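Local coordinates for protein glucoamylase (Thermoanaerobacterium thermosaccharolyticum, PDB 1LF6) that hydrolyses starch-type chains as a glucoamylase, probably releasing beta-D-glucose one unit at a time from their non-reducing ends, at residues G604-Y609 / T618-A623; F663-N666 / V671-M674. One frame throughout, in Å; residues are numbered along the deposited sequence.

Contact 1 of 2, residues G604-Y609 / T618-A623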
loop_
_atom_site.group_PDB
_atom_site.type_symbol
_atom_site.label_atom_id
_atom_site.label_comp_id
_atom_site.label_asym_id
_atom_site.label_seq_id
_atom_site.Cartn_x
_atom_site.Cartn_y
_atom_site.Cartn_z
ATOM N N GLY A 604 13.408 -3.198 -9.800
ATOM C CA GLY A 604 12.530 -3.483 -10.917
ATOM C C GLY A 604 12.762 -2.513 -12.060
ATOM O O GLY A 604 12.812 -2.917 -13.223
ATOM N N GLU A 605 12.907 -1.228 -11.742
ATOM C CA GLU A 605 13.137 -0.234 -12.787
ATOM C C GLU A 605 14.456 -0.480 -13.517
ATOM O O GLU A 605 14.533 -0.267 -14.726
ATOM C CB GLU A 605 13.095 1.191 -12.216
ATOM C CG GLU A 605 11.680 1.672 -11.884
ATOM C CD GLU A 605 11.581 3.178 -11.705
ATOM O OE1 GLU A 605 10.486 3.662 -11.358
ATOM O OE2 GLU A 605 12.589 3.884 -11.917
ATOM N N ARG A 606 15.484 -0.929 -12.795
ATOM C CA ARG A 606 16.767 -1.217 -13.434
ATOM C C ARG A 606 16.598 -2.413 -14.366
ATOM O O ARG A 606 17.180 -2.460 -15.452
ATOM C CB ARG A 606 17.855 -1.543 -12.403
ATOM C CG ARG A 606 19.107 -2.153 -13.029
ATOM C CD ARG A 606 19.818 -1.189 -14.001
ATOM N NE ARG A 606 20.652 -0.248 -13.270
ATOM C CZ ARG A 606 21.980 -0.232 -13.304
ATOM N NH1 ARG A 606 22.639 0.665 -12.591
ATOM N NH2 ARG A 606 22.652 -1.081 -14.066
ATOM N N GLY A 607 15.812 -3.388 -13.920
ATOM C CA GLY A 607 15.569 -4.568 -14.727
ATOM C C GLY A 607 14.901 -4.171 -16.026
ATOM O O GLY A 607 15.220 -4.699 -17.089
ATOM N N MET A 608 13.969 -3.226 -15.940
ATOM C CA MET A 608 13.269 -2.760 -17.123
ATOM C C MET A 608 14.248 -2.064 -18.055
ATOM O O MET A 608 14.154 -2.195 -19.282
ATOM C CB MET A 608 12.126 -1.821 -16.733
ATOM C CG MET A 608 10.936 -2.539 -16.133
ATOM S SD MET A 608 10.217 -3.794 -17.246
ATOM C CE MET A 608 9.345 -2.769 -18.410
ATOM N N TYR A 609 15.201 -1.328 -17.490
ATOM C CA TYR A 609 16.189 -0.672 -18.338
ATOM C C TYR A 609 17.048 -1.729 -19.031
ATOM O O TYR A 609 17.356 -1.608 -20.215
ATOM C CB TYR A 609 17.102 0.257 -17.531
ATOM C CG TYR A 609 18.394 0.543 -18.269
ATOM C CD1 TYR A 609 19.542 -0.206 -18.015
ATOM C CD2 TYR A 609 18.441 1.493 -19.292
ATOM C CE1 TYR A 609 20.707 -0.026 -18.766
ATOM C CE2 TYR A 609 19.597 1.684 -20.050
ATOM C CZ TYR A 609 20.729 0.918 -19.783
ATOM O OH TYR A 609 21.872 1.078 -20.537
ATOM N N THR A 618 16.181 -11.482 -15.941
ATOM C CA THR A 618 15.793 -12.525 -14.993
ATOM C C THR A 618 16.337 -12.298 -13.579
ATOM O O THR A 618 15.607 -12.434 -12.601
ATOM C CB THR A 618 16.222 -13.922 -15.505
ATOM O OG1 THR A 618 15.613 -14.156 -16.780
ATOM C CG2 THR A 618 15.775 -15.018 -14.534
ATOM N N PRO A 619 17.626 -11.943 -13.446
ATOM C CA PRO A 619 18.152 -11.720 -12.095
ATOM C C PRO A 619 17.425 -10.600 -11.340
ATOM O O PRO A 619 17.369 -10.611 -10.112
ATOM C CB PRO A 619 19.631 -11.413 -12.339
ATOM C CG PRO A 619 19.667 -10.928 -13.749
ATOM C CD PRO A 619 18.693 -11.817 -14.451
ATOM N N TYR A 620 16.866 -9.640 -12.074
ATOM C CA TYR A 620 16.125 -8.549 -11.448
ATOM C C TYR A 620 14.743 -9.059 -11.076
ATOM O O TYR A 620 14.170 -8.638 -10.074
ATOM C CB TYR A 620 16.033 -7.351 -12.399
ATOM C CG TYR A 620 17.388 -6.763 -12.682
ATOM C CD1 TYR A 620 17.971 -5.848 -11.803
ATOM C CD2 TYR A 620 18.140 -7.202 -13.770
ATOM C CE1 TYR A 620 19.273 -5.393 -11.997
ATOM C CE2 TYR A 620 19.446 -6.754 -13.972
ATOM C CZ TYR A 620 20.006 -5.853 -13.080
ATOM O OH TYR A 620 21.307 -5.430 -13.266
ATOM N N VAL A 621 14.200 -9.964 -11.885
ATOM C CA VAL A 621 12.903 -10.543 -11.563
ATOM C C VAL A 621 13.104 -11.370 -10.286
ATOM O O VAL A 621 12.352 -11.235 -9.316
ATOM C CB VAL A 621 12.383 -11.463 -12.706
ATOM C CG1 VAL A 621 11.185 -12.268 -12.230
ATOM C CG2 VAL A 621 11.995 -10.621 -13.916
ATOM N N LYS A 622 14.137 -12.208 -10.285
ATOM C CA LYS A 622 14.440 -13.053 -9.131
ATOM C C LYS A 622 14.725 -12.244 -7.868
ATOM O O LYS A 622 14.336 -12.643 -6.775
ATOM C CB LYS A 622 15.631 -13.971 -9.438
ATOM C CG LYS A 622 15.334 -15.014 -10.512
ATOM C CD LYS A 622 14.226 -15.958 -10.068
ATOM C CE LYS A 622 13.652 -16.745 -11.236
ATOM N NZ LYS A 622 14.722 -17.452 -11.987
ATOM N N ALA A 623 15.407 -11.114 -8.016
ATOM C CA ALA A 623 15.711 -10.272 -6.867
ATOM C C ALA A 623 14.425 -9.725 -6.242
ATOM O O ALA A 623 14.258 -9.741 -5.021
ATOM C CB ALA A 623 16.618 -9.127 -7.279
#
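Segments 604-609 and 618-623, on helices 600-612 and 618-627, come closest where the CA atoms of Gly-607 and Tyr-620 stand 5.2 Å apart. With no side chain on Gly-607, Tyr-620 CB can settle 3.7 Å from Gly-607 CA, in space that a beta-carbon would need for itself. The phenol ring then lies against the backbone of the first helix: Gly-607 N and Arg-606 C sit over one of its faces, and Gly-607 CA is 3.5 Å from Tyr-620 CG. A chi1 of -65° sets CG of the tyrosine beside its own backbone N and sends the ring across to this helix. Both helices belong to the glycoside hydrolase family 15 region, built as an (alpha/alpha) barrel of six helical hairpins, and only a short connection separates them in the chain. Farther out along the ring, Arg-606 touches through its aliphatic part, with CG 3.4 Å from Tyr-620 CE1. Bends at chi2 (63°) and chi3 (81°) then steer the arginine chain to a guanidinium group whose NH1 forms a salt bridge with Asp-560. An alanine in place of Tyr-620 would keep CB near Gly-607 but is likely to leave a gap over the 606-607 peptide and take the aromatic neighbour from Arg-606 CG. Behind this interface, Tyr-609 packs on helix 550-562 and hydrogen-bonds through its OH to Ala-547 O.

Contact 2 of 2, residues F663-N666 / V671-M674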
loop_
_atom_site.group_PDB
_atom_site.type_symbol
_atom_site.label_atom_id
_atom_site.label_comp_id
_atom_site.label_asym_id
_atom_site.label_seq_id
_atom_site.Cartn_x
_atom_site.Cartn_y
_atom_site.Cartn_z
ATOM N N PHE A 663 8.180 -8.753 -14.859
ATOM C CA PHE A 663 7.969 -10.180 -15.042
ATOM C C PHE A 663 7.498 -10.458 -16.471
ATOM O O PHE A 663 8.055 -11.308 -17.165
ATOM C CB PHE A 663 6.914 -10.665 -14.037
ATOM C CG PHE A 663 6.497 -12.096 -14.229
ATOM C CD1 PHE A 663 7.358 -13.134 -13.907
ATOM C CD2 PHE A 663 5.243 -12.402 -14.754
ATOM C CE1 PHE A 663 6.980 -14.465 -14.103
ATOM C CE2 PHE A 663 4.852 -13.723 -14.955
ATOM C CZ PHE A 663 5.721 -14.757 -14.629
ATOM N N ALA A 664 6.468 -9.735 -16.898
ATOM C CA ALA A 664 5.905 -9.888 -18.237
ATOM C C ALA A 664 6.868 -9.406 -19.324
ATOM O O ALA A 664 7.004 -10.041 -20.376
ATOM C CB ALA A 664 4.588 -9.114 -18.326
ATOM N N SER A 665 7.533 -8.281 -19.070
ATOM C CA SER A 665 8.474 -7.727 -20.038
ATOM C C SER A 665 9.651 -8.666 -20.263
ATOM O O SER A 665 10.128 -8.808 -21.384
ATOM C CB SER A 665 8.991 -6.355 -19.573
ATOM O OG SER A 665 7.947 -5.393 -19.539
ATOM N N ASN A 666 10.118 -9.305 -19.195
ATOM C CA ASN A 666 11.245 -10.223 -19.302
ATOM C C ASN A 666 10.872 -11.462 -20.119
ATOM O O ASN A 666 11.745 -12.140 -20.655
ATOM C CB ASN A 666 11.719 -10.643 -17.911
ATOM C CG ASN A 666 13.001 -11.466 -17.949
ATOM O OD1 ASN A 666 13.085 -12.533 -17.332
ATOM N ND2 ASN A 666 14.007 -10.970 -18.661
ATOM N N VAL A 671 10.024 -3.793 -23.388
ATOM C CA VAL A 671 9.410 -2.914 -22.403
ATOM C C VAL A 671 7.937 -2.724 -22.753
ATOM O O VAL A 671 7.577 -1.877 -23.569
ATOM C CB VAL A 671 10.147 -1.563 -22.377
ATOM C CG1 VAL A 671 9.561 -0.649 -21.307
ATOM C CG2 VAL A 671 11.634 -1.814 -22.116
ATOM N N LEU A 672 7.091 -3.522 -22.108
ATOM C CA LEU A 672 5.661 -3.507 -22.356
ATOM C C LEU A 672 4.881 -2.229 -22.058
ATOM O O LEU A 672 3.808 -2.031 -22.627
ATOM C CB LEU A 672 5.010 -4.688 -21.634
ATOM C CG LEU A 672 5.439 -6.061 -22.169
ATOM C CD1 LEU A 672 4.805 -7.166 -21.346
ATOM C CD2 LEU A 672 5.032 -6.176 -23.628
ATOM N N ASP A 673 5.394 -1.358 -21.190
ATOM C CA ASP A 673 4.672 -0.122 -20.891
ATOM C C ASP A 673 5.225 1.152 -21.546
ATOM O O ASP A 673 4.810 2.259 -21.197
ATOM C CB ASP A 673 4.561 0.081 -19.372
ATOM C CG ASP A 673 5.913 0.279 -18.695
ATOM O OD1 ASP A 673 6.959 0.116 -19.356
ATOM O OD2 ASP A 673 5.915 0.585 -17.489
ATOM N N MET A 674 6.142 1.009 -22.499
ATOM C CA MET A 674 6.698 2.182 -23.171
ATOM C C MET A 674 5.809 2.620 -24.335
ATOM O O MET A 674 5.449 1.813 -25.188
ATOM C CB MET A 674 8.118 1.893 -23.684
ATOM C CG MET A 674 8.740 3.041 -24.486
ATOM S SD MET A 674 10.462 2.754 -24.900
ATOM C CE MET A 674 10.300 1.365 -26.072
#
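Ser-665, near the end of helix 653-668, receives a hydrogen bond from the backbone N of Leu-672 as the chain folds back in a type I beta turn from Val-671 to Met-674. The bond is rather long, 3.3 Å from Leu-672 N to Ser-665 OG, but nearly straight, with an angle of 167° at the hydrogen. Ser-665 OG also bonds to Ile-661 O one turn back in its own helix, where the hydroxyl must be the donor; that leaves it to act as acceptor toward the turn. Its chi1 of -65° puts OG beside the serine's own backbone N, where one oxygen can serve both the helix carbonyl and the incoming amide. This is how the loop leading to helix 676-682 is tied to the helix it has just left.

The tight part is apolar and lies next to the hydrogen bond. Leu-672 leans over the helix, and its CD1 branch reaches 3.6 Å from Ala-664 CB and comes almost as close to Ala-664 C. Leu-672 CG lies 3.7 Å from Ser-665 OG, so the leucine runs alongside the hydroxyl on its way to the alanine.

Toward the looser side the leucine remains partly exposed, as does Val-671, whose side chain turns away from the helix segment. Asp-673, next along the turn, pairs with Arg-541 through OD2. The turn's own closing bond, from Met-674 N to Val-671 O, is weak. What Val-671 brings to the helix is mainly backbone: its CA sits 4.1 Å from Ser-665 OG.

In the fold
Contacts 1 and 2 follow one another along the chain, their centres about 11 Å apart, and Met-608 joins them. It lies on helix 600-612 but points away from the tyrosine of contact 1, and its CE methyl packs against both halves of contact 2: CE is 3.6 Å from Val-671 CG1 and 3.9 Å from Asp-673 OD1, and it also rests on Ser-665. Helix 600-612 therefore packs on helix 618-627 by one side and on helix 653-668 and its following turn by another. Neither contact lies at the probable catalytic residues Glu-435 and Glu-438, although Glu-605 of segment 604-609 forms a salt bridge with Arg-436, next in sequence to Glu-435.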